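Local coordinates for carboxypeptidase D (Drosophila melanogaster, PDB 3MN8), which cuts arginine or lysine from the C-terminal end of peptides and proteins, as a zinc-dependent carboxypeptidase of the M14 family, at residues P38-Q43 against D146-S151; I97-G102 against V106-L111. All blocks are in the same frame, centred on the assembly; numbering follows the deposited sequence.

How the contacts relate
From the N terminus, the loop 38-43 comes first and leads into helix 43-56. It meets 146-151, at helix 145-149, and so contact 1 closes a loop of 102 residues. Contact 2 falls wholly within that loop. It is a short closure: strand 93-97 runs into 97-102, the chain turns, and 106-111 starts helix 106-121. The centres of the two contacts are about 10 Å apart. Residues of contact 2 also touch both segments of contact 1. Gln109 OE1 probably takes a hydrogen bond from Ala41 N, and Arg108 reaches Tyr148. Together they tie the loop 38-43 and helix 145-149 to the first turns of helix 106-121, which follows the zinc-binding loop.

Contact 1 (P38-Q43 against D146-S151); sequences PHYASQ and DGYALS
Tyr148 sends its ring out from helix 145-149 with CG anti to the backbone N (chi1 173°), and the hydroxyl ends at the loop 38-43. Tyr40 has CG anti to its carbonyl carbon instead (chi1 -78°), which turns its ring away from that hydroxyl and leaves CB as the nearer atom. Tyr148 OH lies 3.3 Å from Tyr40 CB. It is 4.1 Å from Tyr40 CG, so the hydroxyl meets the root of the side chain and not the far end of the ring. The Tyr148 side chain comes in at a slant to that of Tyr40, and the rings do not stack. Ala41 takes part through its backbone: its O is 3.8 Å from Tyr148 OH and approaches the Tyr148 ring obliquely.

The two tyrosines have other partners as well. Tyr40 OH is hydrogen-bonded to Pro312 O, and its ring meets Tyr311 edge-to-face. The ring of Tyr148 forms a cation-pi contact with Arg108. On the helix side, Ser151 OG donates to Gly147 O at 2.9 Å, from above the carbonyl plane, in a bond that spans Tyr148.

The direct contact is small, burying 119 Å² in all, and consists of van der Waals packing. The polar end of Tyr40 is bonded outside the two segments, and the positive charge of Arg108 against the Tyr148 ring probably adds an electrostatic component to the packing.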
loop_
_atom_site.group_PDB
_atom_site.type_symbol
_atom_site.label_atom_id
_atom_site.label_comp_id
_atom_site.label_asym_id
_atom_site.label_seq_id
_atom_site.Cartn_x
_atom_site.Cartn_y
_atom_site.Cartn_z
ATOM N N PRO A 38 0.636 -15.304 21.384
ATOM C CA PRO A 38 -0.383 -14.882 20.418
ATOM C C PRO A 38 -1.535 -14.133 21.082
ATOM O O PRO A 38 -2.153 -14.636 22.023
ATOM C CB PRO A 38 -0.880 -16.202 19.829
ATOM C CG PRO A 38 0.187 -17.209 20.162
ATOM C CD PRO A 38 0.763 -16.766 21.462
ATOM N N HIS A 39 -1.817 -12.936 20.584
ATOM C CA HIS A 39 -2.869 -12.095 21.133
ATOM C C HIS A 39 -3.073 -10.865 20.244
ATOM O O HIS A 39 -2.180 -10.472 19.483
ATOM C CB HIS A 39 -2.525 -11.685 22.572
ATOM C CG HIS A 39 -1.484 -10.608 22.665
ATOM N ND1 HIS A 39 -0.190 -10.788 22.237
ATOM C CD2 HIS A 39 -1.555 -9.350 23.156
ATOM C CE1 HIS A 39 0.496 -9.673 22.449
ATOM N NE2 HIS A 39 -0.302 -8.790 23.006
ATOM N N TYR A 40 -4.249 -10.259 20.327
ATOM C CA TYR A 40 -4.496 -9.046 19.548
ATOM C C TYR A 40 -4.033 -7.810 20.309
ATOM O O TYR A 40 -4.416 -7.607 21.458
ATOM C CB TYR A 40 -5.976 -8.936 19.142
ATOM C CG TYR A 40 -6.346 -9.833 17.971
ATOM C CD1 TYR A 40 -7.126 -10.971 18.148
ATOM C CD2 TYR A 40 -5.894 -9.552 16.689
ATOM C CE1 TYR A 40 -7.450 -11.789 17.076
ATOM C CE2 TYR A 40 -6.214 -10.366 15.619
ATOM C CZ TYR A 40 -6.988 -11.478 15.817
ATOM O OH TYR A 40 -7.284 -12.279 14.739
ATOM N N ALA A 41 -3.196 -6.995 19.677
ATOM C CA ALA A 41 -2.698 -5.785 20.330
ATOM C C ALA A 41 -3.781 -4.694 20.387
ATOM O O ALA A 41 -4.388 -4.343 19.375
ATOM C CB ALA A 41 -1.447 -5.277 19.635
ATOM N N SER A 42 -4.024 -4.180 21.591
ATOM C CA SER A 42 -5.019 -3.128 21.781
ATOM C C SER A 42 -4.470 -1.792 21.303
ATOM O O SER A 42 -3.295 -1.680 20.972
ATOM C CB SER A 42 -5.418 -3.021 23.257
ATOM O OG SER A 42 -4.364 -2.482 24.041
ATOM N N GLN A 43 -5.318 -0.775 21.277
ATOM C CA GLN A 43 -4.848 0.569 20.979
ATOM C C GLN A 43 -3.685 0.931 21.892
ATOM O O GLN A 43 -2.643 1.352 21.412
ATOM C CB GLN A 43 -5.973 1.587 21.147
ATOM C CG GLN A 43 -5.598 2.990 20.717
ATOM C CD GLN A 43 -5.223 3.073 19.237
ATOM O OE1 GLN A 43 -5.686 2.279 18.409
ATOM N NE2 GLN A 43 -4.388 4.051 18.899
ATOM N N ASP A 146 -11.760 2.884 16.444
ATOM C CA ASP A 146 -13.076 2.969 17.030
ATOM C C ASP A 146 -13.871 1.781 16.530
ATOM O O ASP A 146 -14.647 1.170 17.275
ATOM C CB ASP A 146 -13.752 4.297 16.648
ATOM C CG ASP A 146 -13.091 5.511 17.310
ATOM O OD1 ASP A 146 -11.985 5.373 17.874
ATOM O OD2 ASP A 146 -13.677 6.609 17.270
ATOM N N GLY A 147 -13.661 1.451 15.261
ATOM C CA GLY A 147 -14.343 0.329 14.645
ATOM C C GLY A 147 -13.895 -0.953 15.299
ATOM O O GLY A 147 -14.707 -1.827 15.616
ATOM N N TYR A 148 -12.589 -1.043 15.515
ATOM C CA TYR A 148 -11.983 -2.211 16.136
ATOM C C TYR A 148 -12.513 -2.413 17.549
ATOM O O TYR A 148 -13.094 -3.452 17.868
ATOM C CB TYR A 148 -10.468 -2.054 16.161
ATOM C CG TYR A 148 -9.742 -3.133 16.931
ATOM C CD1 TYR A 148 -9.671 -4.435 16.445
ATOM C CD2 TYR A 148 -9.106 -2.849 18.133
ATOM C CE1 TYR A 148 -8.999 -5.431 17.140
ATOM C CE2 TYR A 148 -8.425 -3.838 18.828
ATOM C CZ TYR A 148 -8.382 -5.127 18.322
ATOM O OH TYR A 148 -7.716 -6.113 19.006
ATOM N N ALA A 149 -12.312 -1.400 18.386
ATOM C CA ALA A 149 -12.820 -1.401 19.755
ATOM C C ALA A 149 -14.254 -1.919 19.870
ATOM O O ALA A 149 -14.619 -2.505 20.886
ATOM C CB ALA A 149 -12.717 -0.000 20.362
ATOM N N LEU A 150 -15.064 -1.693 18.844
ATOM C CA LEU A 150 -16.463 -2.113 18.886
ATOM C C LEU A 150 -16.676 -3.533 18.349
ATOM O O LEU A 150 -17.781 -4.077 18.434
ATOM C CB LEU A 150 -17.358 -1.108 18.156
ATOM C CG LEU A 150 -17.483 0.251 18.859
ATOM C CD1 LEU A 150 -17.717 1.353 17.865
ATOM C CD2 LEU A 150 -18.587 0.238 19.897
ATOM N N SER A 151 -15.608 -4.138 17.826
ATOM C CA SER A 151 -15.680 -5.489 17.256
ATOM C C SER A 151 -15.376 -6.611 18.271
ATOM O O SER A 151 -14.739 -6.370 19.299
ATOM C CB SER A 151 -14.760 -5.601 16.035
ATOM O OG SER A 151 -15.146 -4.681 15.021
#

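Contact 2 (I97-G102 against V106-L111); sequences IANMHG and VGRQLL. With ZN (zinc ion), chain F; GEM ((2-guanidinoethylmercapto)succinic acid), chain G.
This is a buried contact between a loop and a helix, deep in the catalytic domain. Segment 97-102 follows on from strand 93-97. Segment 106-111 is the first part of helix 106-121. The backbones come closest at Ala98 and Arg108, whose CA atoms are 5.1 Å apart. Ala98 CB points into the helix and packs on its backbone, 3.5 Å from Gly107 C. Beside this, Leu111 CD1 touches Ala98 CB at 3.6 Å.

The Asn99 and Arg108 side chains run alongside each other in the same direction. The Asn99 amide stands 90° to the Arg108 guanidinium. Asn99 OD1 sits at the guanidinium edge, in its plane, but 3.8 Å from Arg108 NH2. OD1 has its hydrogen bond with Thr142 OG1. Chi1 (-165°) puts the Asn99 amide beside the carbonyl carbon, and chi2 (-125°) turns ND2 to its own loop. There ND2 donates to Gly102 O at 3.0 Å, straight at the N-H but from well above the carbonyl plane, and also to Glu104 O. Bonds at OD1 and ND2 hold the amide at both ends.

His101 ND1 binds the zinc ion at 2.1 Å, while its NE2 is hydrogen-bonded to Asp172 OD1. A carboxylate of the bound (2-guanidinoethylmercapto)succinic acid meets the metal through O12 and O13. His101 and Glu104 form the HXXE pair of M14 metallocarboxypeptidases, in the loop before helix 106-121, with His217 as third protein ligand.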
loop_
_atom_site.group_PDB
_atom_site.type_symbol
_atom_site.label_atom_id
_atom_site.label_comp_id
_atom_site.label_asym_id
_atom_site.label_seq_id
_atom_site.Cartn_x
_atom_site.Cartn_y
_atom_site.Cartn_z
ATOM N N ILE A 97 -1.529 -0.431 4.879
ATOM C CA ILE A 97 -2.576 -0.103 5.841
ATOM C C ILE A 97 -3.400 -1.343 6.144
ATOM O O ILE A 97 -3.537 -2.220 5.289
ATOM C CB ILE A 97 -3.490 1.071 5.402
ATOM C CG1 ILE A 97 -2.689 2.370 5.184
ATOM C CG2 ILE A 97 -4.524 1.333 6.482
ATOM C CD1 ILE A 97 -2.123 2.553 3.807
ATOM N N ALA A 98 -3.931 -1.421 7.362
ATOM C CA ALA A 98 -4.780 -2.537 7.749
ATOM C C ALA A 98 -6.004 -2.085 8.552
ATOM O O ALA A 98 -6.132 -0.919 8.917
ATOM C CB ALA A 98 -3.976 -3.541 8.538
ATOM N N ASN A 99 -6.903 -3.025 8.806
ATOM C CA ASN A 99 -8.003 -2.832 9.741
ATOM C C ASN A 99 -8.873 -1.606 9.496
ATOM O O ASN A 99 -9.347 -0.986 10.458
ATOM C CB ASN A 99 -7.481 -2.797 11.180
ATOM C CG ASN A 99 -8.591 -2.970 12.204
ATOM O OD1 ASN A 99 -8.769 -2.142 13.092
ATOM N ND2 ASN A 99 -9.357 -4.042 12.066
ATOM N N MET A 100 -9.097 -1.256 8.228
ATOM C CA MET A 100 -9.968 -0.120 7.940
ATOM C C MET A 100 -11.393 -0.503 8.289
ATOM O O MET A 100 -12.174 0.315 8.778
ATOM C CB MET A 100 -9.843 0.346 6.490
ATOM C CG MET A 100 -10.607 -0.476 5.475
ATOM S SD MET A 100 -10.411 0.231 3.829
ATOM C CE MET A 100 -10.710 1.963 4.181
ATOM N N HIS A 101 -11.726 -1.761 8.041
ATOM C CA HIS A 101 -12.927 -2.334 8.613
ATOM C C HIS A 101 -12.495 -2.971 9.926
ATOM O O HIS A 101 -11.794 -4.002 9.941
ATOM C CB HIS A 101 -13.562 -3.347 7.664
ATOM C CG HIS A 101 -13.994 -2.748 6.362
ATOM N ND1 HIS A 101 -13.318 -2.962 5.181
ATOM C CD2 HIS A 101 -15.020 -1.918 6.065
ATOM C CE1 HIS A 101 -13.922 -2.303 4.208
ATOM N NE2 HIS A 101 -14.957 -1.661 4.717
ATOM N N GLY A 102 -12.886 -2.312 11.020
ATOM C CA GLY A 102 -12.513 -2.706 12.368
ATOM C C GLY A 102 -12.651 -4.183 12.721
ATOM O O GLY A 102 -11.902 -4.695 13.553
ATOM N N VAL A 106 -6.930 -9.587 11.003
ATOM C CA VAL A 106 -5.655 -10.282 10.786
ATOM C C VAL A 106 -4.556 -9.332 10.258
ATOM O O VAL A 106 -3.443 -9.286 10.792
ATOM C CB VAL A 106 -5.821 -11.514 9.848
ATOM C CG1 VAL A 106 -4.485 -12.235 9.630
ATOM C CG2 VAL A 106 -6.872 -12.471 10.400
ATOM N N GLY A 107 -4.875 -8.565 9.218
ATOM C CA GLY A 107 -3.936 -7.606 8.656
ATOM C C GLY A 107 -3.337 -6.732 9.739
ATOM O O GLY A 107 -2.126 -6.467 9.758
ATOM N N ARG A 108 -4.202 -6.281 10.644
ATOM C CA ARG A 108 -3.778 -5.515 11.811
ATOM C C ARG A 108 -2.566 -6.168 12.448
ATOM O O ARG A 108 -1.493 -5.568 12.521
ATOM C CB ARG A 108 -4.908 -5.402 12.842
ATOM C CG ARG A 108 -4.403 -5.077 14.228
ATOM C CD ARG A 108 -5.492 -5.069 15.292
ATOM N NE ARG A 108 -6.154 -3.775 15.365
ATOM C CZ ARG A 108 -6.057 -2.882 16.349
ATOM N NH1 ARG A 108 -5.320 -3.099 17.432
ATOM N NH2 ARG A 108 -6.734 -1.749 16.236
ATOM N N GLN A 109 -2.735 -7.406 12.895
ATOM C CA GLN A 109 -1.662 -8.099 13.609
ATOM C C GLN A 109 -0.463 -8.405 12.728
ATOM O O GLN A 109 0.681 -8.356 13.206
ATOM C CB GLN A 109 -2.162 -9.379 14.283
ATOM C CG GLN A 109 -2.671 -9.161 15.687
ATOM C CD GLN A 109 -1.697 -8.368 16.521
ATOM O OE1 GLN A 109 -2.016 -7.279 17.007
ATOM N NE2 GLN A 109 -0.497 -8.903 16.687
ATOM N N LEU A 110 -0.714 -8.706 11.451
ATOM C CA LEU A 110 0.380 -8.967 10.514
ATOM C C LEU A 110 1.324 -7.769 10.357
ATOM O O LEU A 110 2.543 -7.934 10.194
ATOM C CB LEU A 110 -0.151 -9.388 9.148
ATOM C CG LEU A 110 -0.769 -10.788 9.076
ATOM C CD1 LEU A 110 -1.134 -11.102 7.643
ATOM C CD2 LEU A 110 0.181 -11.832 9.591
ATOM N N LEU A 111 0.764 -6.564 10.406
ATOM C CA LEU A 111 1.581 -5.371 10.276
ATOM C C LEU A 111 2.336 -5.115 11.562
ATOM O O LEU A 111 3.455 -4.614 11.545
ATOM C CB LEU A 111 0.729 -4.162 9.912
ATOM C CG LEU A 111 0.267 -4.141 8.459
ATOM C CD1 LEU A 111 -0.485 -2.854 8.140
ATOM C CD2 LEU A 111 1.491 -4.296 7.570
HETATM ZN ZN ZN F . -12.915 -4.967 4.534
HETATM C C8 GEM G . -14.604 -4.927 -0.017
HETATM S S7 GEM G . -13.078 -4.183 -0.521
HETATM C C6 GEM G . -12.423 -5.457 -1.560
HETATM C C5 GEM G . -13.380 -5.903 -2.664
HETATM N N3 GEM G . -13.490 -4.809 -3.616
HETATM C C1 GEM G . -14.346 -4.714 -4.628
HETATM N N4 GEM G . -14.331 -3.649 -5.420
HETATM N N2 GEM G . -15.226 -5.684 -4.850
HETATM C C9 GEM G . -15.410 -3.865 0.682
HETATM O O14 GEM G . -14.874 -2.751 0.877
HETATM O O15 GEM G . -16.580 -4.122 1.033
HETATM C C10 GEM G . -14.411 -6.175 0.861
HETATM C C11 GEM G . -13.834 -5.955 2.254
HETATM O O12 GEM G . -12.875 -6.687 2.604
HETATM O O13 GEM G . -14.343 -5.094 3.016
#